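Local structure of quinone oxidoreductase 1 (Escherichia coli, 1QOR) at residues 52-55 with 56-59; 148-152 with 153-157; 248-251 with 252-255; 284-288 with 289-293. The protein catalyses the NADPH-dependent one-electron reduction of quinones to semiquinones and works as a homodimer of the zinc-containing alcohol dehydrogenase family. All blocks are in the same frame, centred on the assembly; numbering follows the deposited sequence.

Overall arrangement
Interaction 2 lies at the NADPH site, where the glycine-rich turn of the Rossmann fold meets the cofactor's diphosphate. Interaction 4, the end of helix 273-288, is the nearest to it, its centre 16 Å from that of interaction 2 and the nearest atoms about 4 Å apart; both contacts use helix 152-164, one at its start and one along its flank. Interaction 1, 28 Å from interaction 2 between centres, belongs to a surface loop of the GroES-like catalytic domain, with the side chain of Pro54 about 9 Å from that of the cofactor-binding Tyr46. Interaction 3, at the subunit interface, is 29 Å from interaction 2 between centres and 41 Å from interaction 4, across the chain's centre.

Interaction 1 of 4, residues 52-55 with 56-59; sequences YPPP and SLPS
Pro54 meets Leu57 and Ser59 round a bend in the loop that joins helix 42-49 to strand 65-72, in the GroES-like catalytic domain. The Pro54 ring sits inside the bend. Its CG faces the Leu57 side chain, which passes at a slant and touches with one methyl, CD2, 3.8 Å from Pro54 CG. Leu57 has its CG anti to the carbonyl carbon (chi1 -66°), and from there CD2 swings back toward the proline. Ser59 reaches the same ring from beyond the cis peptide that precedes Pro58: its CB is 4.0 Å from Pro54 CB. The contact across the bend is therefore one of van der Waals packing, with the proline ring as its shared surface. Pro55 and Ser56 form the outside of the bend and are exposed, whereas Ser59 is buried. Beyond the loop, Pro54 also packs on His10 and Leu57 on Phe7, while the backbone of Ser59 is hydrogen-bonded to Phe7. Earlier in the loop, the Tyr52 ring meets that of Tyr46, a cofactor-binding residue, with the two planes at about 60°. Ser59 OG, hydrogen-bonded to a residue just beside the segment, also lies 3.6 Å from Pro54 CB.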
loop_
_atom_site.group_PDB
_atom_site.type_symbol
_atom_site.label_atom_id
_atom_site.label_comp_id
_atom_site.label_asym_id
_atom_site.label_seq_id
_atom_site.Cartn_x
_atom_site.Cartn_y
_atom_site.Cartn_z
ATOM N N TYR A 52 -12.804 -13.145 12.823
ATOM C CA TYR A 52 -12.185 -12.241 13.810
ATOM C C TYR A 52 -12.625 -12.835 15.171
ATOM O O TYR A 52 -13.732 -12.552 15.664
ATOM C CB TYR A 52 -12.732 -10.818 13.743
ATOM C CG TYR A 52 -12.346 -9.936 12.568
ATOM C CD1 TYR A 52 -11.601 -10.426 11.471
ATOM C CD2 TYR A 52 -12.781 -8.596 12.526
ATOM C CE1 TYR A 52 -11.316 -9.586 10.363
ATOM C CE2 TYR A 52 -12.501 -7.773 11.455
ATOM C CZ TYR A 52 -11.776 -8.261 10.372
ATOM O OH TYR A 52 -11.518 -7.424 9.299
ATOM N N PRO A 53 -11.763 -13.640 15.814
ATOM C CA PRO A 53 -12.107 -14.256 17.111
ATOM C C PRO A 53 -12.194 -13.206 18.225
ATOM O O PRO A 53 -11.395 -12.275 18.272
ATOM C CB PRO A 53 -10.950 -15.217 17.319
ATOM C CG PRO A 53 -9.813 -14.387 16.844
ATOM C CD PRO A 53 -10.330 -13.821 15.523
ATOM N N PRO A 54 -13.199 -13.308 19.101
ATOM C CA PRO A 54 -13.339 -12.332 20.188
ATOM C C PRO A 54 -12.332 -12.573 21.282
ATOM O O PRO A 54 -11.578 -13.540 21.229
ATOM C CB PRO A 54 -14.760 -12.573 20.692
ATOM C CG PRO A 54 -14.986 -14.001 20.413
ATOM C CD PRO A 54 -14.340 -14.233 19.063
ATOM N N PRO A 55 -12.260 -11.659 22.264
ATOM C CA PRO A 55 -11.313 -11.815 23.379
ATOM C C PRO A 55 -11.554 -13.194 24.026
ATOM O O PRO A 55 -10.600 -13.899 24.375
ATOM C CB PRO A 55 -11.701 -10.669 24.299
ATOM C CG PRO A 55 -12.093 -9.587 23.313
ATOM C CD PRO A 55 -12.948 -10.353 22.331
ATOM N N SER A 56 -12.823 -13.597 24.121
ATOM C CA SER A 56 -13.164 -14.895 24.665
ATOM C C SER A 56 -14.635 -15.266 24.426
ATOM O O SER A 56 -15.472 -14.406 24.098
ATOM C CB SER A 56 -12.873 -14.912 26.161
ATOM O OG SER A 56 -13.687 -13.946 26.798
ATOM N N LEU A 57 -14.940 -16.547 24.627
ATOM C CA LEU A 57 -16.277 -17.085 24.476
ATOM C C LEU A 57 -16.740 -17.542 25.867
ATOM O O LEU A 57 -15.934 -18.024 26.652
ATOM C CB LEU A 57 -16.258 -18.255 23.484
ATOM C CG LEU A 57 -15.911 -17.915 22.020
ATOM C CD1 LEU A 57 -15.775 -19.153 21.129
ATOM C CD2 LEU A 57 -16.984 -17.026 21.471
ATOM N N PRO A 58 -18.034 -17.367 26.205
ATOM C CA PRO A 58 -19.090 -16.770 25.374
ATOM C C PRO A 58 -18.780 -15.312 25.123
ATOM O O PRO A 58 -17.934 -14.717 25.809
ATOM C CB PRO A 58 -20.349 -16.914 26.240
ATOM C CG PRO A 58 -20.041 -18.084 27.124
ATOM C CD PRO A 58 -18.592 -17.812 27.490
ATOM N N SER A 59 -19.472 -14.728 24.157
ATOM C CA SER A 59 -19.233 -13.330 23.847
ATOM C C SER A 59 -20.483 -12.640 23.388
ATOM O O SER A 59 -21.417 -13.289 22.872
ATOM C CB SER A 59 -18.176 -13.227 22.750
ATOM O OG SER A 59 -17.896 -11.880 22.426
#

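Interaction 2 of 4, residues 148-152 with 153-157; sequences AAAGG and VGLIA. With NDP (NADPH dihydro-nicotinamide-adenine-dinucleotide phosphate), chain D.
Gly154 packs its bare CA against the carbonyl of Ala148, 3.6 Å from CA to Ala148 O, at the glycine-rich turn between the first strand and first helix of the Rossmann fold. This is the tight part of the contact. The CA of Gly154 is also 3.9 Å from that of Ala149, an approach that leaves no room for a side chain. Leu155 N then gives Gly151 O a nearly straight hydrogen bond of 2.8 Å (175°), part of the helix's first turn. Leu155 is the looser side: it is partly exposed, and its CD1 lies 3.6 Å from Ala150 CA, while the methyl of Ala150 is further off.

NADPH comes up to the same turn. Gly152 N donates to O1A of the cofactor at 3.0 Å and Val153 N to O1N at 2.8 Å, so each phosphate of the diphosphate bridge is held by a backbone amide at the start of the helix, whose dipole probably favours their negative charge. A water bridges Ala148 O, Gly154 N and the cofactor's O2A. Val153 CG2, anti to its own carbonyl carbon, is brought to 3.4 Å from O1N.

Around this turn, Val153 packs on Phe146 of strand 143-146, Val153 and Ile156 lean on Lys124 and Val128 of helix 115-135, and Leu155 touches Ala184 of helix 175-184.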
loop_
_atom_site.group_PDB
_atom_site.type_symbol
_atom_site.label_atom_id
_atom_site.label_comp_id
_atom_site.label_asym_id
_atom_site.label_seq_id
_atom_site.Cartn_x
_atom_site.Cartn_y
_atom_site.Cartn_z
ATOM N N ALA A 148 -19.854 -2.318 -3.979
ATOM C CA ALA A 148 -21.037 -2.555 -3.147
ATOM C C ALA A 148 -21.688 -1.209 -2.754
ATOM O O ALA A 148 -21.921 -0.904 -1.559
ATOM C CB ALA A 148 -20.615 -3.408 -1.888
ATOM N N ALA A 149 -21.988 -0.412 -3.782
ATOM C CA ALA A 149 -22.536 0.925 -3.633
ATOM C C ALA A 149 -23.970 1.090 -3.107
ATOM O O ALA A 149 -24.356 2.187 -2.742
ATOM C CB ALA A 149 -22.353 1.693 -4.925
ATOM N N ALA A 150 -24.746 0.022 -3.031
ATOM C CA ALA A 150 -26.101 0.141 -2.487
ATOM C C ALA A 150 -26.196 -0.389 -1.039
ATOM O O ALA A 150 -27.317 -0.552 -0.509
ATOM C CB ALA A 150 -27.080 -0.621 -3.363
ATOM N N GLY A 151 -25.035 -0.668 -0.415
ATOM C CA GLY A 151 -25.012 -1.210 0.943
ATOM C C GLY A 151 -25.024 -0.156 2.013
ATOM O O GLY A 151 -25.160 1.026 1.714
ATOM N N GLY A 152 -24.861 -0.573 3.274
ATOM C CA GLY A 152 -24.879 0.367 4.392
ATOM C C GLY A 152 -23.874 1.469 4.200
ATOM O O GLY A 152 -24.216 2.658 4.182
ATOM N N VAL A 153 -22.612 1.079 4.052
ATOM C CA VAL A 153 -21.574 2.053 3.832
ATOM C C VAL A 153 -21.767 2.653 2.425
ATOM O O VAL A 153 -21.656 3.872 2.257
ATOM C CB VAL A 153 -20.152 1.400 3.936
ATOM C CG1 VAL A 153 -19.099 2.358 3.450
ATOM C CG2 VAL A 153 -19.832 1.003 5.371
ATOM N N GLY A 154 -22.087 1.799 1.438
ATOM C CA GLY A 154 -22.232 2.247 0.047
ATOM C C GLY A 154 -23.142 3.451 -0.180
ATOM O O GLY A 154 -22.696 4.492 -0.685
ATOM N N LEU A 155 -24.385 3.335 0.272
ATOM C CA LEU A 155 -25.362 4.401 0.112
ATOM C C LEU A 155 -24.921 5.718 0.768
ATOM O O LEU A 155 -25.221 6.817 0.243
ATOM C CB LEU A 155 -26.740 3.929 0.599
ATOM C CG LEU A 155 -27.888 3.743 -0.421
ATOM C CD1 LEU A 155 -27.451 3.465 -1.892
ATOM C CD2 LEU A 155 -28.847 2.697 0.109
ATOM N N ILE A 156 -24.197 5.640 1.895
ATOM C CA ILE A 156 -23.699 6.858 2.519
ATOM C C ILE A 156 -22.557 7.396 1.637
ATOM O O ILE A 156 -22.415 8.615 1.436
ATOM C CB ILE A 156 -23.175 6.612 3.958
ATOM C CG1 ILE A 156 -24.336 6.292 4.891
ATOM C CG2 ILE A 156 -22.417 7.824 4.470
ATOM C CD1 ILE A 156 -23.897 5.821 6.309
ATOM N N ALA A 157 -21.737 6.490 1.110
ATOM C CA ALA A 157 -20.628 6.913 0.263
ATOM C C ALA A 157 -21.162 7.646 -1.004
ATOM O O ALA A 157 -20.604 8.655 -1.434
ATOM C CB ALA A 157 -19.754 5.704 -0.116
HETATM P PA NDP D . -23.370 -3.959 3.385
HETATM O O1A NDP D . -24.690 -3.482 3.870
HETATM O O2A NDP D . -22.650 -3.144 2.370
HETATM O O5B NDP D . -23.447 -5.442 2.942
HETATM C C5B NDP D . -22.426 -6.086 2.227
HETATM C C4B NDP D . -22.724 -5.980 0.762
HETATM O O4B NDP D . -21.502 -6.416 0.181
HETATM C C3B NDP D . -23.799 -6.915 0.191
HETATM O O3B NDP D . -25.108 -6.309 0.354
HETATM C C2B NDP D . -23.279 -7.194 -1.212
HETATM O O2B NDP D . -23.861 -6.245 -2.096
HETATM C C1B NDP D . -21.702 -7.023 -1.087
HETATM N N9A NDP D . -21.164 -8.373 -1.318
HETATM C C8A NDP D . -20.415 -8.788 -2.341
HETATM N N7A NDP D . -20.165 -10.097 -2.219
HETATM C C5A NDP D . -20.778 -10.451 -1.111
HETATM C C6A NDP D . -20.819 -11.741 -0.597
HETATM N N6A NDP D . -20.222 -12.773 -1.182
HETATM N N1A NDP D . -21.515 -11.891 0.531
HETATM C C2A NDP D . -22.150 -10.859 1.153
HETATM N N3A NDP D . -22.107 -9.624 0.646
HETATM C C4A NDP D . -21.418 -9.407 -0.512
HETATM O O3 NDP D . -22.487 -3.932 4.707
HETATM P PN NDP D . -21.873 -2.811 5.638
HETATM O O1N NDP D . -22.248 -1.424 5.182
HETATM O O2N NDP D . -22.116 -3.201 7.078
HETATM O O5D NDP D . -20.280 -3.074 5.316
HETATM C C5D NDP D . -19.691 -3.022 4.024
HETATM C C4D NDP D . -18.282 -3.514 4.055
HETATM O O4D NDP D . -17.432 -2.561 4.732
HETATM C C3D NDP D . -18.114 -4.841 4.787
HETATM O O3D NDP D . -17.191 -5.675 4.080
HETATM C C2D NDP D . -17.542 -4.376 6.144
HETATM O O2D NDP D . -16.836 -5.405 6.791
HETATM C C1D NDP D . -16.621 -3.254 5.763
HETATM N N1N NDP D . -16.353 -2.128 6.699
HETATM C C2N NDP D . -15.059 -1.725 6.917
HETATM C C3N NDP D . -14.835 -0.669 7.783
HETATM C C7N NDP D . -13.422 -0.157 8.031
HETATM O O7N NDP D . -13.216 0.806 8.761
HETATM N N7N NDP D . -12.476 -0.822 7.402
HETATM C C4N NDP D . -15.876 -0.014 8.419
HETATM C C5N NDP D . -17.190 -0.437 8.182
HETATM C C6N NDP D . -17.412 -1.502 7.325
HETATM P P2B NDP D . -24.103 -6.605 -3.703
HETATM O O1X NDP D . -24.459 -5.309 -4.319
HETATM O O2X NDP D . -22.824 -7.141 -4.186
HETATM O O3X NDP D . -25.185 -7.608 -3.668
HETATM O O HOH W 1 -21.561 -1.131 1.126
#

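Interaction 3 of 4, residues 248-251 with 252-255; sequences VNLG and ILNQ
The first turn of helix 251-255, a short helix of the nucleotide-binding domain beside the subunit interface, is built from this contact. Entering it, the chain makes two successive bonds to the third residue back: Ile252 N donates to Asn249 O at 3.1 Å, and Leu253 N to Leu250 O at 2.9 Å. Both donors lie well above the plane of the carbonyl they use, the second by 53°. Gly251 O is gripped twice. Gln255 N approaches it nearly along the C=O axis at 3.0 Å in a regular helical bond, while Asn254 N, 2.8 Å away, comes from above the plane in a more bent hydrogen bond (N-H...O 133°).

The side chains follow the same turn. Ile252 places its CG2 branch between its backbone N and carbonyl carbon, which sets that methyl 3.3 Å from Asn249 O, beside the bond its own N makes there. Asn254 CB comes close to Gly251 O, and the aliphatic CG of Gln255 passes 3.7 Å from that oxygen. On the hydrophobic side Leu250 CD2 and Leu253 CD1 meet at 4.1 Å, the two side chains crossing at a slant.

The second subunit packs on this contact, Leu250 on its Val245 and Leu253 on its Arg263, with Asn249 and Asn254 also touching it; the backbones of Val248 and Leu250 are hydrogen-bonded to it. Main-chain bonds thus do two jobs, closing the turn within the subunit and crossing to the other one, where the leucine side chains add packing.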
loop_
_atom_site.group_PDB
_atom_site.type_symbol
_atom_site.label_atom_id
_atom_site.label_comp_id
_atom_site.label_asym_id
_atom_site.label_seq_id
_atom_site.Cartn_x
_atom_site.Cartn_y
_atom_site.Cartn_z
ATOM N N VAL A 248 -1.465 -13.273 -1.329
ATOM C CA VAL A 248 -0.923 -12.391 -2.339
ATOM C C VAL A 248 0.598 -12.365 -2.380
ATOM O O VAL A 248 1.290 -12.584 -1.365
ATOM C CB VAL A 248 -1.602 -10.948 -2.336
ATOM C CG1 VAL A 248 -2.689 -10.834 -1.275
ATOM C CG2 VAL A 248 -0.619 -9.812 -2.322
ATOM N N ASN A 249 1.101 -12.239 -3.602
ATOM C CA ASN A 249 2.514 -12.133 -3.904
ATOM C C ASN A 249 2.600 -10.637 -4.205
ATOM O O ASN A 249 1.891 -10.140 -5.097
ATOM C CB ASN A 249 2.816 -12.932 -5.162
ATOM C CG ASN A 249 4.289 -12.902 -5.557
ATOM O OD1 ASN A 249 4.824 -13.922 -6.005
ATOM N ND2 ASN A 249 4.953 -11.780 -5.393
ATOM N N LEU A 250 3.456 -9.923 -3.479
ATOM C CA LEU A 250 3.612 -8.501 -3.669
ATOM C C LEU A 250 4.044 -8.117 -5.070
ATOM O O LEU A 250 3.882 -6.964 -5.466
ATOM C CB LEU A 250 4.598 -7.909 -2.657
ATOM C CG LEU A 250 4.123 -7.774 -1.212
ATOM C CD1 LEU A 250 4.952 -6.691 -0.548
ATOM C CD2 LEU A 250 2.651 -7.384 -1.153
ATOM N N GLY A 251 4.692 -9.030 -5.776
ATOM C CA GLY A 251 5.111 -8.748 -7.131
ATOM C C GLY A 251 3.948 -8.229 -7.960
ATOM O O GLY A 251 4.142 -7.338 -8.793
ATOM N N ILE A 252 2.736 -8.733 -7.705
ATOM C CA ILE A 252 1.557 -8.268 -8.428
ATOM C C ILE A 252 1.337 -6.734 -8.364
ATOM O O ILE A 252 0.842 -6.157 -9.354
ATOM C CB ILE A 252 0.263 -9.007 -8.017
ATOM C CG1 ILE A 252 -0.760 -8.913 -9.172
ATOM C CG2 ILE A 252 -0.344 -8.390 -6.737
ATOM C CD1 ILE A 252 -2.042 -9.722 -8.894
ATOM N N LEU A 253 1.727 -6.065 -7.268
ATOM C CA LEU A 253 1.581 -4.606 -7.203
ATOM C C LEU A 253 2.545 -3.916 -8.199
ATOM O O LEU A 253 2.350 -2.755 -8.666
ATOM C CB LEU A 253 1.855 -4.103 -5.782
ATOM C CG LEU A 253 0.963 -4.748 -4.728
ATOM C CD1 LEU A 253 1.244 -4.219 -3.258
ATOM C CD2 LEU A 253 -0.497 -4.451 -5.187
ATOM N N ASN A 254 3.633 -4.616 -8.476
ATOM C CA ASN A 254 4.657 -4.115 -9.392
ATOM C C ASN A 254 4.104 -4.274 -10.823
ATOM O O ASN A 254 4.025 -3.298 -11.592
ATOM C CB ASN A 254 5.937 -4.942 -9.219
ATOM C CG ASN A 254 7.095 -4.465 -10.105
ATOM O OD1 ASN A 254 8.181 -5.049 -10.058
ATOM N ND2 ASN A 254 6.899 -3.397 -10.860
ATOM N N GLN A 255 3.714 -5.498 -11.152
ATOM C CA GLN A 255 3.186 -5.804 -12.462
ATOM C C GLN A 255 2.019 -4.912 -12.833
ATOM O O GLN A 255 1.973 -4.390 -13.922
ATOM C CB GLN A 255 2.697 -7.219 -12.500
ATOM C CG GLN A 255 3.761 -8.229 -12.368
ATOM C CD GLN A 255 3.147 -9.589 -12.110
ATOM O OE1 GLN A 255 3.713 -10.430 -11.375
ATOM N NE2 GLN A 255 1.939 -9.804 -12.664
#

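Interaction 4 of 4, residues 284-288 with 289-293; sequences FSLIA and SGVIK
Leu286 and Ile292 meet where helix 273-288 ends and the chain turns back against its last turn. Ile292 CD1 lies 3.9 Å from Leu286 CB and also touches CG and CD2, so one methyl rests along the leucine as the two side chains slant across each other. Having CG1 anti to the carbonyl carbon (chi1 -68°) directs this branch of Ile292 at the leucine. Val291 adds its CB near Leu286 CD1, and Ile287 CG1 faces Ile292 CG2 at 4.3 Å.

The backbone that brings these groups together is a Schellman motif. Gly290 takes a positive phi of 74°, a conformation that favours glycine, and its N donates to Ile287 O at 2.9 Å. The other bond of the motif, Val291 N to Leu286 O at 2.9 Å, is weak, and the next residue shares that oxygen: Ile292 N donates to it at 3.0 Å, from above the carbonyl plane. Ser285 O is held by two donors of one residue: Ser289 N, tilted from the carbonyl plane, and Ser289 OG, in that plane on a lone pair at 3.2 Å. Ser289 can do this because its OG is turned between its backbone N and carbonyl carbon (chi1 77°).

Further out, a water donates to both Ile287 O and Ile292 O, tying the returning chain to the helix end. Lys293 curls back so that NZ reaches Gly290 O at 3.0 Å, nearly in line with the carbonyl bond. Helix 152-164 flanks the hydrophobic side: Leu286 and Ile292 pack on Trp160, Val291 on Ala163, and Gln159 OE1 accepts a hydrogen bond from Lys293 N.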
loop_
_atom_site.group_PDB
_atom_site.type_symbol
_atom_site.label_atom_id
_atom_site.label_comp_id
_atom_site.label_asym_id
_atom_site.label_seq_id
_atom_site.Cartn_x
_atom_site.Cartn_y
_atom_site.Cartn_z
ATOM N N PHE A 284 -22.698 14.733 11.398
ATOM C CA PHE A 284 -23.956 15.204 11.954
ATOM C C PHE A 284 -24.497 16.398 11.191
ATOM O O PHE A 284 -25.708 16.539 11.045
ATOM C CB PHE A 284 -23.788 15.614 13.429
ATOM C CG PHE A 284 -23.583 14.459 14.373
ATOM C CD1 PHE A 284 -23.933 13.160 14.001
ATOM C CD2 PHE A 284 -23.084 14.688 15.665
ATOM C CE1 PHE A 284 -23.801 12.119 14.886
ATOM C CE2 PHE A 284 -22.947 13.631 16.568
ATOM C CZ PHE A 284 -23.314 12.347 16.169
ATOM N N SER A 285 -23.613 17.277 10.750
ATOM C CA SER A 285 -24.105 18.436 10.074
ATOM C C SER A 285 -24.675 18.083 8.693
ATOM O O SER A 285 -25.663 18.656 8.281
ATOM C CB SER A 285 -23.049 19.543 10.053
ATOM O OG SER A 285 -22.048 19.244 9.115
ATOM N N LEU A 286 -24.168 17.014 8.084
ATOM C CA LEU A 286 -24.605 16.565 6.768
ATOM C C LEU A 286 -25.936 15.829 6.830
ATOM O O LEU A 286 -26.711 15.860 5.871
ATOM C CB LEU A 286 -23.543 15.664 6.156
ATOM C CG LEU A 286 -22.573 16.129 5.044
ATOM C CD1 LEU A 286 -22.536 17.628 4.729
ATOM C CD2 LEU A 286 -21.191 15.590 5.382
ATOM N N ILE A 287 -26.179 15.117 7.931
ATOM C CA ILE A 287 -27.448 14.401 8.111
ATOM C C ILE A 287 -28.579 15.390 8.504
ATOM O O ILE A 287 -29.695 15.302 7.967
ATOM C CB ILE A 287 -27.329 13.304 9.183
ATOM C CG1 ILE A 287 -26.451 12.179 8.671
ATOM C CG2 ILE A 287 -28.700 12.765 9.553
ATOM C CD1 ILE A 287 -26.022 11.221 9.766
ATOM N N ALA A 288 -28.284 16.297 9.444
ATOM C CA ALA A 288 -29.235 17.308 9.901
ATOM C C ALA A 288 -29.665 18.192 8.737
ATOM O O ALA A 288 -30.836 18.559 8.619
ATOM C CB ALA A 288 -28.632 18.157 10.981
ATOM N N SER A 289 -28.732 18.518 7.857
ATOM C CA SER A 289 -29.076 19.364 6.746
ATOM C C SER A 289 -29.709 18.581 5.616
ATOM O O SER A 289 -30.059 19.173 4.586
ATOM C CB SER A 289 -27.860 20.134 6.257
ATOM O OG SER A 289 -27.051 19.274 5.504
ATOM N N GLY A 290 -29.903 17.273 5.803
ATOM C CA GLY A 290 -30.509 16.464 4.749
ATOM C C GLY A 290 -29.646 16.121 3.520
ATOM O O GLY A 290 -30.148 15.568 2.529
ATOM N N VAL A 291 -28.357 16.461 3.556
ATOM C CA VAL A 291 -27.450 16.155 2.462
ATOM C C VAL A 291 -27.224 14.639 2.433
ATOM O O VAL A 291 -27.011 14.048 1.366
ATOM C CB VAL A 291 -26.105 16.892 2.616
ATOM C CG1 VAL A 291 -25.118 16.440 1.543
ATOM C CG2 VAL A 291 -26.325 18.375 2.551
ATOM N N ILE A 292 -27.286 13.991 3.588
ATOM C CA ILE A 292 -27.140 12.540 3.607
ATOM C C ILE A 292 -28.378 11.987 4.283
ATOM O O ILE A 292 -28.658 12.363 5.403
ATOM C CB ILE A 292 -25.846 12.120 4.359
ATOM C CG1 ILE A 292 -24.611 12.556 3.543
ATOM C CG2 ILE A 292 -25.855 10.590 4.677
ATOM C CD1 ILE A 292 -23.289 12.328 4.237
ATOM N N LYS A 293 -29.156 11.164 3.584
ATOM C CA LYS A 293 -30.376 10.569 4.127
ATOM C C LYS A 293 -30.009 9.197 4.655
ATOM O O LYS A 293 -29.379 8.383 3.937
ATOM C CB LYS A 293 -31.425 10.336 3.033
ATOM C CG LYS A 293 -31.748 11.492 2.091
ATOM C CD LYS A 293 -32.185 12.747 2.833
ATOM C CE LYS A 293 -32.854 13.760 1.857
ATOM N NZ LYS A 293 -32.017 14.130 0.652
HETATM O O HOH W 2 -30.865 13.195 6.704
#